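Long-range contact in transcriptional regulator (Streptococcus dysgalactiae, PDB 4YV6), which probably binds DNA through a helix-turn-helix domain and regulates transcription as a member of the Rgg family, with a helical C-terminal domain of TPR type: residues Glu138-Tyr143 with Val168-Tyr173. Numbering follows the deposited sequence.
Sequences EQWGYY and VTSFAY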
# COMPACT_ATOMS: atom_id res chain seq x y z
N GLU B 138 -21.18 2.95 -7.59
CA GLU B 138 -21.29 3.91 -6.50
C GLU B 138 -19.98 4.02 -5.73
O GLU B 138 -19.70 5.05 -5.11
CB GLU B 138 -22.43 3.52 -5.55
CG GLU B 138 -23.56 4.53 -5.50
CD GLU B 138 -23.13 5.85 -4.88
OE1 GLU B 138 -23.14 5.95 -3.63
OE2 GLU B 138 -22.78 6.78 -5.63
N GLN B 139 -19.18 2.96 -5.76
CA GLN B 139 -17.89 2.94 -5.08
C GLN B 139 -16.82 2.30 -5.96
O GLN B 139 -16.87 1.10 -6.25
CB GLN B 139 -17.99 2.19 -3.75
CG GLN B 139 -16.70 2.19 -2.94
CD GLN B 139 -16.81 1.37 -1.67
OE1 GLN B 139 -16.21 0.30 -1.56
NE2 GLN B 139 -17.58 1.86 -0.71
N TRP B 140 -15.85 3.11 -6.39
CA TRP B 140 -14.76 2.63 -7.22
C TRP B 140 -13.78 1.78 -6.42
O TRP B 140 -13.25 2.22 -5.40
CB TRP B 140 -14.02 3.81 -7.86
CG TRP B 140 -14.76 4.44 -9.00
CD1 TRP B 140 -16.00 5.01 -8.96
CD2 TRP B 140 -14.30 4.56 -10.35
NE1 TRP B 140 -16.34 5.48 -10.20
CE2 TRP B 140 -15.32 5.22 -11.07
CE3 TRP B 140 -13.14 4.18 -11.02
CZ2 TRP B 140 -15.20 5.50 -12.43
CZ3 TRP B 140 -13.02 4.46 -12.37
CH2 TRP B 140 -14.05 5.12 -13.06
N GLY B 141 -13.54 0.56 -6.90
CA GLY B 141 -12.57 -0.34 -6.30
C GLY B 141 -11.40 -0.55 -7.23
O GLY B 141 -11.29 0.12 -8.26
N TYR B 142 -10.53 -1.49 -6.88
CA TYR B 142 -9.37 -1.83 -7.69
C TYR B 142 -9.79 -2.17 -9.12
O TYR B 142 -9.18 -1.71 -10.09
CB TYR B 142 -8.61 -3.00 -7.06
CG TYR B 142 -7.30 -3.35 -7.73
CD1 TYR B 142 -6.16 -2.61 -7.50
CD2 TYR B 142 -7.22 -4.44 -8.60
CE1 TYR B 142 -4.96 -2.93 -8.10
CE2 TYR B 142 -6.02 -4.77 -9.21
CZ TYR B 142 -4.89 -4.01 -8.96
OH TYR B 142 -3.70 -4.33 -9.56
N TYR B 143 -10.85 -2.97 -9.24
CA TYR B 143 -11.40 -3.37 -10.53
C TYR B 143 -11.70 -2.18 -11.43
O TYR B 143 -11.24 -2.12 -12.57
CB TYR B 143 -12.66 -4.20 -10.30
CG TYR B 143 -13.27 -4.81 -11.54
CD1 TYR B 143 -12.62 -5.83 -12.23
CD2 TYR B 143 -14.51 -4.40 -12.00
CE1 TYR B 143 -13.18 -6.40 -13.35
CE2 TYR B 143 -15.08 -4.97 -13.12
CZ TYR B 143 -14.41 -5.97 -13.79
OH TYR B 143 -14.99 -6.53 -14.91
N VAL B 168 -12.33 9.93 -8.25
CA VAL B 168 -11.64 10.67 -7.20
C VAL B 168 -12.53 10.92 -5.98
O VAL B 168 -12.04 10.99 -4.85
CB VAL B 168 -11.11 12.02 -7.76
CG1 VAL B 168 -11.26 13.17 -6.76
CG2 VAL B 168 -9.66 11.87 -8.17
N THR B 169 -13.84 11.03 -6.21
CA THR B 169 -14.77 11.39 -5.15
C THR B 169 -15.54 10.20 -4.57
O THR B 169 -16.43 10.38 -3.74
CB THR B 169 -15.80 12.43 -5.65
OG1 THR B 169 -16.50 11.90 -6.79
CG2 THR B 169 -15.11 13.73 -6.04
N SER B 170 -15.19 8.99 -4.99
CA SER B 170 -15.91 7.81 -4.52
C SER B 170 -15.07 6.53 -4.55
O SER B 170 -15.58 5.46 -4.87
CB SER B 170 -17.18 7.60 -5.35
OG SER B 170 -16.86 7.28 -6.70
N PHE B 171 -13.78 6.65 -4.23
CA PHE B 171 -12.92 5.49 -4.07
C PHE B 171 -12.71 5.22 -2.59
O PHE B 171 -12.77 6.14 -1.77
CB PHE B 171 -11.58 5.70 -4.78
CG PHE B 171 -10.63 6.58 -4.02
CD1 PHE B 171 -10.68 7.96 -4.16
CD2 PHE B 171 -9.68 6.03 -3.17
CE1 PHE B 171 -9.80 8.77 -3.46
CE2 PHE B 171 -8.81 6.83 -2.47
CZ PHE B 171 -8.87 8.20 -2.61
N ALA B 172 -12.46 3.96 -2.24
CA ALA B 172 -12.27 3.56 -0.85
C ALA B 172 -10.81 3.20 -0.56
O ALA B 172 -10.14 2.59 -1.39
CB ALA B 172 -13.18 2.39 -0.50
N TYR B 173 -10.35 3.58 0.62
CA TYR B 173 -9.02 3.22 1.09
C TYR B 173 -8.96 3.28 2.61
O TYR B 173 -9.68 4.06 3.23
CB TYR B 173 -7.95 4.14 0.49
CG TYR B 173 -7.82 5.47 1.19
CD1 TYR B 173 -8.69 6.52 0.91
CD2 TYR B 173 -6.83 5.68 2.14
CE1 TYR B 173 -8.57 7.74 1.55
CE2 TYR B 173 -6.70 6.90 2.78
CZ TYR B 173 -7.58 7.92 2.48
OH TYR B 173 -7.46 9.14 3.12
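Trp140 and Ser170 meet through backbone and side chain at once. The Trp140 N-H donates to Ser170 O over 2.8 Å, with 151° at the hydrogen and the donor tilted somewhat from the carbonyl plane. Two CA-H...O contacts flank this bond: Gln139 CA lies 3.4 Å from Ser170 O, so that one oxygen receives both N-H and C-H, and Phe171 CA approaches Trp140 O at 3.5 Å. Beside the bond, Ser170 OG comes obliquely to the Trp140 indole, 3.3 Å from Trp140 CD1. Its chi1 of 66° sets OG between the backbone N and the carbonyl carbon, and the hydroxyl's hydrogen-bond partner lies not on Trp140 but at Glu166 O, in the last turn of helix 157-168. Ser170 CB also packs on Glu138 O at 3.6 Å. The backbones of Trp140 and Phe171 form a single beta bridge in a domain otherwise built of helices, assigned by sequence to the TPR-like Rgg C-terminal family; it ties the turn leading into helix 142-151, with Gly141 at the N-cap position, to the loop following helix 157-168. The buried indole leans on Glu166 and Met167 of that helix. The Phe171 side chain meets Trp140 through CB, 3.9 Å from Trp140 O, while its ring turns off to Leu214 of helix 201-214. Gln139 extends roughly crosswise to Phe171, CG anti to the backbone N (chi1 -177°) and the chain extended beyond it, which carries the amide alongside Ala172: Gln139 OE1 stands 3.8 Å from Ala172 CB, and CD is almost as near, a van der Waals contact with a methyl group. Thr65 of the second subunit packs against both Gln139 and Ala172, placing this end of the contact at the dimer interface.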